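PDB 4XJZ: sialidase B from Streptococcus pneumoniae TIGR4, which catalyses the hydrolysis of terminal sialic acid from oligosaccharides, glycoproteins and glycolipids, and belongs to glycosyl hydrolase family 33. Local coordinates for residues Tyr205-Thr210 with Asp224-Gly229; Leu304-Pro309 with Gly449-Pro454. The protein carries 1 engineered substitution. All coordinates share one frame; numbering follows the deposited sequence.

Contact 1 (Tyr205-Thr210 with Asp224-Gly229). With DMS (dimethyl sulfoxide), chain G.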
loop_
_atom_site.group_PDB
_atom_site.type_symbol
_atom_site.label_atom_id
_atom_site.label_comp_id
_atom_site.label_asym_id
_atom_site.label_seq_id
_atom_site.Cartn_x
_atom_site.Cartn_y
_atom_site.Cartn_z
ATOM N N TYR A 205 2.302 7.724 -3.130
ATOM C CA TYR A 205 1.624 6.422 -3.030
ATOM C C TYR A 205 2.413 5.483 -2.144
ATOM O O TYR A 205 3.637 5.581 -2.069
ATOM C CB TYR A 205 1.436 5.805 -4.432
ATOM C CG TYR A 205 0.808 6.817 -5.347
ATOM C CD1 TYR A 205 -0.560 7.055 -5.306
ATOM C CD2 TYR A 205 1.599 7.620 -6.162
ATOM C CE1 TYR A 205 -1.129 8.044 -6.092
ATOM C CE2 TYR A 205 1.034 8.604 -6.966
ATOM C CZ TYR A 205 -0.328 8.800 -6.920
ATOM O OH TYR A 205 -0.913 9.776 -7.687
ATOM N N PHE A 206 1.695 4.580 -1.480
ATOM C CA PHE A 206 2.301 3.592 -0.592
ATOM C C PHE A 206 1.636 2.252 -0.810
ATOM O O PHE A 206 0.424 2.178 -1.075
ATOM C CB PHE A 206 2.178 4.034 0.871
ATOM C CG PHE A 206 2.917 5.307 1.158
ATOM C CD1 PHE A 206 4.287 5.293 1.379
ATOM C CD2 PHE A 206 2.254 6.528 1.143
ATOM C CE1 PHE A 206 4.988 6.476 1.606
ATOM C CE2 PHE A 206 2.944 7.713 1.357
ATOM C CZ PHE A 206 4.310 7.689 1.589
ATOM N N ARG A 207 2.437 1.192 -0.721
ATOM C CA ARG A 207 1.942 -0.167 -0.913
ATOM C C ARG A 207 2.766 -1.092 -0.062
ATOM O O ARG A 207 3.904 -0.765 0.307
ATOM C CB ARG A 207 2.116 -0.613 -2.366
ATOM C CG ARG A 207 1.270 0.109 -3.372
ATOM C CD ARG A 207 -0.136 -0.399 -3.318
ATOM N NE ARG A 207 -0.267 -1.841 -3.594
ATOM C CZ ARG A 207 -0.316 -2.371 -4.808
ATOM N NH1 ARG A 207 -0.202 -1.590 -5.870
ATOM N NH2 ARG A 207 -0.458 -3.686 -4.974
ATOM N N ILE A 208 2.199 -2.259 0.214
ATOM C CA ILE A 208 2.922 -3.387 0.822
ATOM C C ILE A 208 3.398 -3.114 2.252
ATOM O O ILE A 208 4.606 -3.087 2.526
ATOM C CB ILE A 208 4.106 -3.876 -0.067
ATOM C CG1 ILE A 208 3.810 -3.757 -1.580
ATOM C CG2 ILE A 208 4.487 -5.308 0.279
ATOM C CD1 ILE A 208 2.578 -4.545 -2.059
ATOM N N PRO A 209 2.441 -2.917 3.165
ATOM C CA PRO A 209 2.772 -2.593 4.561
ATOM C C PRO A 209 3.333 -3.769 5.330
ATOM O O PRO A 209 2.996 -4.915 5.052
ATOM C CB PRO A 209 1.419 -2.209 5.145
ATOM C CG PRO A 209 0.421 -3.005 4.348
ATOM C CD PRO A 209 0.980 -2.937 2.947
ATOM N N THR A 210 4.177 -3.474 6.321
ATOM C CA THR A 210 4.655 -4.497 7.236
ATOM C C THR A 210 4.597 -3.925 8.643
ATOM O O THR A 210 4.623 -2.707 8.827
ATOM C CB THR A 210 6.107 -4.924 6.969
ATOM O OG1 THR A 210 7.006 -3.929 7.465
ATOM C CG2 THR A 210 6.383 -5.135 5.478
ATOM N N ASP A 224 6.539 0.026 0.855
ATOM C CA ASP A 224 6.991 0.514 -0.439
ATOM C C ASP A 224 6.540 1.966 -0.574
ATOM O O ASP A 224 5.333 2.250 -0.564
ATOM C CB ASP A 224 6.304 -0.243 -1.592
ATOM C CG ASP A 224 6.913 -1.595 -1.910
ATOM O OD1 ASP A 224 7.510 -2.268 -1.047
ATOM O OD2 ASP A 224 6.743 -2.017 -3.075
ATOM N N ALA A 225 7.499 2.883 -0.683
ATOM C CA ALA A 225 7.189 4.269 -1.039
ATOM C C ALA A 225 7.221 4.329 -2.559
ATOM O O ALA A 225 8.295 4.288 -3.166
ATOM C CB ALA A 225 8.224 5.224 -0.427
ATOM N N ARG A 226 6.032 4.374 -3.171
ATOM C CA ARG A 226 5.897 4.253 -4.627
ATOM C C ARG A 226 5.654 5.621 -5.258
ATOM O O ARG A 226 4.700 6.331 -4.886
ATOM C CB ARG A 226 4.787 3.263 -4.981
ATOM C CG ARG A 226 5.004 1.871 -4.380
ATOM C CD ARG A 226 4.308 0.807 -5.206
ATOM N NE ARG A 226 4.663 -0.534 -4.757
ATOM C CZ ARG A 226 4.153 -1.653 -5.258
ATOM N NH1 ARG A 226 3.254 -1.589 -6.225
ATOM N NH2 ARG A 226 4.550 -2.828 -4.800
ATOM N N TYR A 227 6.522 5.980 -6.201
ATOM C CA TYR A 227 6.533 7.341 -6.748
ATOM C C TYR A 227 5.723 7.488 -8.030
ATOM O O TYR A 227 5.014 8.478 -8.201
ATOM C CB TYR A 227 7.979 7.847 -6.931
ATOM C CG TYR A 227 8.710 7.973 -5.611
ATOM C CD1 TYR A 227 8.722 9.172 -4.923
ATOM C CD2 TYR A 227 9.354 6.885 -5.048
ATOM C CE1 TYR A 227 9.375 9.291 -3.707
ATOM C CE2 TYR A 227 9.990 6.987 -3.830
ATOM C CZ TYR A 227 10.005 8.190 -3.172
ATOM O OH TYR A 227 10.645 8.287 -1.946
ATOM N N GLY A 228 5.836 6.519 -8.933
ATOM C CA GLY A 228 5.128 6.589 -10.206
ATOM C C GLY A 228 3.761 5.929 -10.145
ATOM O O GLY A 228 3.504 4.936 -10.844
ATOM N N GLY A 229 2.871 6.477 -9.322
ATOM C CA GLY A 229 1.588 5.840 -9.071
ATOM C C GLY A 229 1.780 4.582 -8.238
ATOM O O GLY A 229 2.859 4.367 -7.663
HETATM S S DMS G . 3.329 -7.014 -4.733
HETATM O O DMS G . 4.303 -5.869 -4.762
HETATM C C1 DMS G . 1.715 -6.356 -5.243
HETATM C C2 DMS G . 3.654 -8.067 -6.169
HETATM O O HOH W 1 7.258 -3.251 1.488
#

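Contact 2 (Leu304-Pro309 with Gly449-Pro454)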
loop_
_atom_site.group_PDB
_atom_site.type_symbol
_atom_site.label_atom_id
_atom_site.label_comp_id
_atom_site.label_asym_id
_atom_site.label_seq_id
_atom_site.Cartn_x
_atom_site.Cartn_y
_atom_site.Cartn_z
ATOM N N LEU A 304 14.793 -7.180 4.571
ATOM C CA LEU A 304 15.075 -7.625 3.214
ATOM C C LEU A 304 14.076 -6.995 2.250
ATOM O O LEU A 304 12.970 -6.635 2.647
ATOM C CB LEU A 304 14.994 -9.151 3.120
ATOM C CG LEU A 304 16.234 -9.989 3.436
ATOM C CD1 LEU A 304 16.781 -9.714 4.810
ATOM C CD2 LEU A 304 15.927 -11.479 3.299
ATOM N N ALA A 305 14.458 -6.882 0.982
ATOM C CA ALA A 305 13.518 -6.452 -0.063
ATOM C C ALA A 305 13.994 -6.938 -1.418
ATOM O O ALA A 305 15.173 -7.206 -1.590
ATOM C CB ALA A 305 13.402 -4.935 -0.075
ATOM N N ASP A 306 13.096 -7.027 -2.400
ATOM C CA ASP A 306 13.548 -7.258 -3.772
ATOM C C ASP A 306 14.226 -6.007 -4.334
ATOM O O ASP A 306 13.845 -4.872 -3.990
ATOM C CB ASP A 306 12.385 -7.599 -4.717
ATOM C CG ASP A 306 11.582 -8.814 -4.287
ATOM O OD1 ASP A 306 12.088 -9.683 -3.553
ATOM O OD2 ASP A 306 10.417 -8.898 -4.725
ATOM N N VAL A 307 15.203 -6.211 -5.217
ATOM C CA VAL A 307 15.862 -5.100 -5.915
ATOM C C VAL A 307 15.739 -5.280 -7.411
ATOM O O VAL A 307 16.041 -6.351 -7.950
ATOM C CB VAL A 307 17.363 -5.028 -5.604
ATOM C CG1 VAL A 307 17.909 -3.649 -5.954
ATOM C CG2 VAL A 307 17.597 -5.327 -4.163
ATOM N N MET A 308 15.313 -4.209 -8.072
ATOM C CA MET A 308 15.136 -4.198 -9.521
ATOM C C MET A 308 16.061 -3.163 -10.152
ATOM O O MET A 308 16.022 -1.985 -9.793
ATOM C CB MET A 308 13.698 -3.828 -9.844
ATOM C CG MET A 308 12.664 -4.781 -9.277
ATOM S SD MET A 308 12.714 -6.367 -10.130
ATOM C CE MET A 308 11.401 -7.239 -9.270
ATOM N N PRO A 309 16.899 -3.592 -11.107
ATOM C CA PRO A 309 17.734 -2.629 -11.835
ATOM C C PRO A 309 16.855 -1.744 -12.720
ATOM O O PRO A 309 15.649 -2.017 -12.868
ATOM C CB PRO A 309 18.630 -3.515 -12.715
ATOM C CG PRO A 309 18.484 -4.912 -12.170
ATOM C CD PRO A 309 17.138 -4.980 -11.532
ATOM N N GLY A 449 16.386 -14.522 -9.209
ATOM C CA GLY A 449 16.209 -14.485 -7.767
ATOM C C GLY A 449 14.811 -14.949 -7.414
ATOM O O GLY A 449 13.880 -14.829 -8.219
ATOM N N THR A 450 14.653 -15.493 -6.211
ATOM C CA THR A 450 13.316 -15.760 -5.714
ATOM C C THR A 450 12.702 -14.436 -5.287
ATOM O O THR A 450 13.398 -13.417 -5.195
ATOM C CB THR A 450 13.297 -16.766 -4.553
ATOM O OG1 THR A 450 14.057 -16.258 -3.452
ATOM C CG2 THR A 450 13.885 -18.089 -4.993
ATOM N N TYR A 451 11.399 -14.454 -5.045
ATOM C CA TYR A 451 10.686 -13.235 -4.686
ATOM C C TYR A 451 10.367 -13.224 -3.211
ATOM O O TYR A 451 9.756 -14.150 -2.694
ATOM C CB TYR A 451 9.404 -13.110 -5.501
ATOM C CG TYR A 451 9.675 -12.735 -6.930
ATOM C CD1 TYR A 451 10.081 -11.449 -7.256
ATOM C CD2 TYR A 451 9.535 -13.661 -7.943
ATOM C CE1 TYR A 451 10.334 -11.088 -8.562
ATOM C CE2 TYR A 451 9.787 -13.313 -9.260
ATOM C CZ TYR A 451 10.188 -12.025 -9.559
ATOM O OH TYR A 451 10.442 -11.654 -10.863
ATOM N N LEU A 452 10.769 -12.152 -2.541
ATOM C CA LEU A 452 10.563 -12.072 -1.109
ATOM C C LEU A 452 9.083 -11.995 -0.754
ATOM O O LEU A 452 8.300 -11.286 -1.399
ATOM C CB LEU A 452 11.296 -10.849 -0.567
ATOM C CG LEU A 452 11.391 -10.735 0.949
ATOM C CD1 LEU A 452 12.314 -11.781 1.546
ATOM C CD2 LEU A 452 11.879 -9.344 1.269
ATOM N N CYS A 453 8.692 -12.728 0.281
ATOM C CA CYS A 453 7.320 -12.658 0.781
ATOM C C CYS A 453 7.251 -11.458 1.705
ATOM O O CYS A 453 7.976 -11.408 2.693
ATOM C CB CYS A 453 6.969 -13.915 1.570
ATOM S SG CYS A 453 7.032 -15.400 0.553
ATOM N N PRO A 454 6.388 -10.487 1.395
ATOM C CA PRO A 454 6.407 -9.270 2.218
ATOM C C PRO A 454 5.796 -9.480 3.591
ATOM O O PRO A 454 4.935 -10.343 3.780
ATOM C CB PRO A 454 5.564 -8.286 1.419
ATOM C CG PRO A 454 4.732 -9.138 0.456
ATOM C CD PRO A 454 5.558 -10.356 0.179
HETATM O O HOH W 2 8.468 -10.243 -3.773
#

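Contact 1 (Tyr205-Thr210 with Asp224-Gly229)
OD2 of D224, which has CG1 of I208 lying across it, takes two bonds from R226: NE at 3.1 Å and NH2 at 2.9 Å. The grip is side-on, with both nitrogens on one oxygen; NE meets the anti lone pair of OD2, whereas NH2 comes from above the carboxylate plane. It fixes the rotation of the R226 guanidinium, whose extended chain passes over R207, so that R207 CB sits over one of its faces, 3.5 Å from NE. The R207 chain bends at chi2 (-77°) and chi3 (-59°), which brings NH1 within 3.5 Å of R226 NH1 with the two guanidinium planes 44° apart. Each arginine has an acid beyond these segments, R207 NE bonding E631 and R226 NH1 bonding D232, the likely proton acceptor. NH2 of R226 also donates to the oxygen of a dimethyl sulfoxide, at the edge of the guanidinium.

Beneath the side chains the strands pair antiparallel. D224 N gives a 2.8 Å bond to R207 O, and R226 N bonds Y205 O. On the same face as the arginines, Y205 receives G229 CA over its ring in a CH-pi contact, 3.8 Å from the centroid. F206 packs on A225 on the other face. F206-R207-I208-P209 is the FRIP motif of sialidases, whose arginine R207 probably binds the substrate carboxylate.

Contact 2 (Leu304-Pro309 with Gly449-Pro454)
L452 lays its CD2 methyl against L304, 3.6 Å from L304 CB, the two side chains crossing at about a right angle. With chi1 at -170° CG of L452 points away from the backbone N, and the methyls reach strand 301-308; CD2 also comes within 3.2 Å of L304 O. The second methyl, CD1, lies near CD2 of L304 and widens the apolar patch.

Next to it, D306 supplies the polar part of the contact. Its OD1 accepts the backbone N of L452 through the syn lone pair, a nearly straight bond of 3.0 Å with an N-H...O angle of 166°. The other oxygen, OD2, lies at the edge of the Y451 ring and in its plane, 3.6 Å from CD1, with carboxylate and ring 69° apart. A water lies 2.6 Å from D306 OD2 and can link it to L452 O. Farther along the ring edge, M308 CE approaches CE1 of Y451 at 4.1 Å, brought there by a bend at chi2, while the Y451 hydroxyl pairs with N314.

Strand 301-308 pairs antiparallel with 286-294, as within a propeller blade, and 286-294 runs parallel to 451-459, consistent with the step to the next blade. D306 also touches I288 and D289 on 286-294, L304 packs on M423 and F468, and L452 rests on T470 of strand 466-472.

How the contacts relate
Both contacts are buried, but the centre of contact 1 lies about 5 Å from the centre of the chain and that of contact 2 about 16 Å. Contact 1 joins strands directly paired in one sheet, with arginines bound to acids beside the probable catalytic site. In contact 2 the two strands lie on either side of 286-294 in the sheet order, and a single aspartate-to-backbone bond supplements apolar packing. Strand 286-294 is a shared neighbour: D289 bonds D224 through its backbone N and also touches D306. The contacts meet directly where I208 CG2 packs on P454 CB at 3.4 Å, joining the FRIP segment to the chain that follows L452.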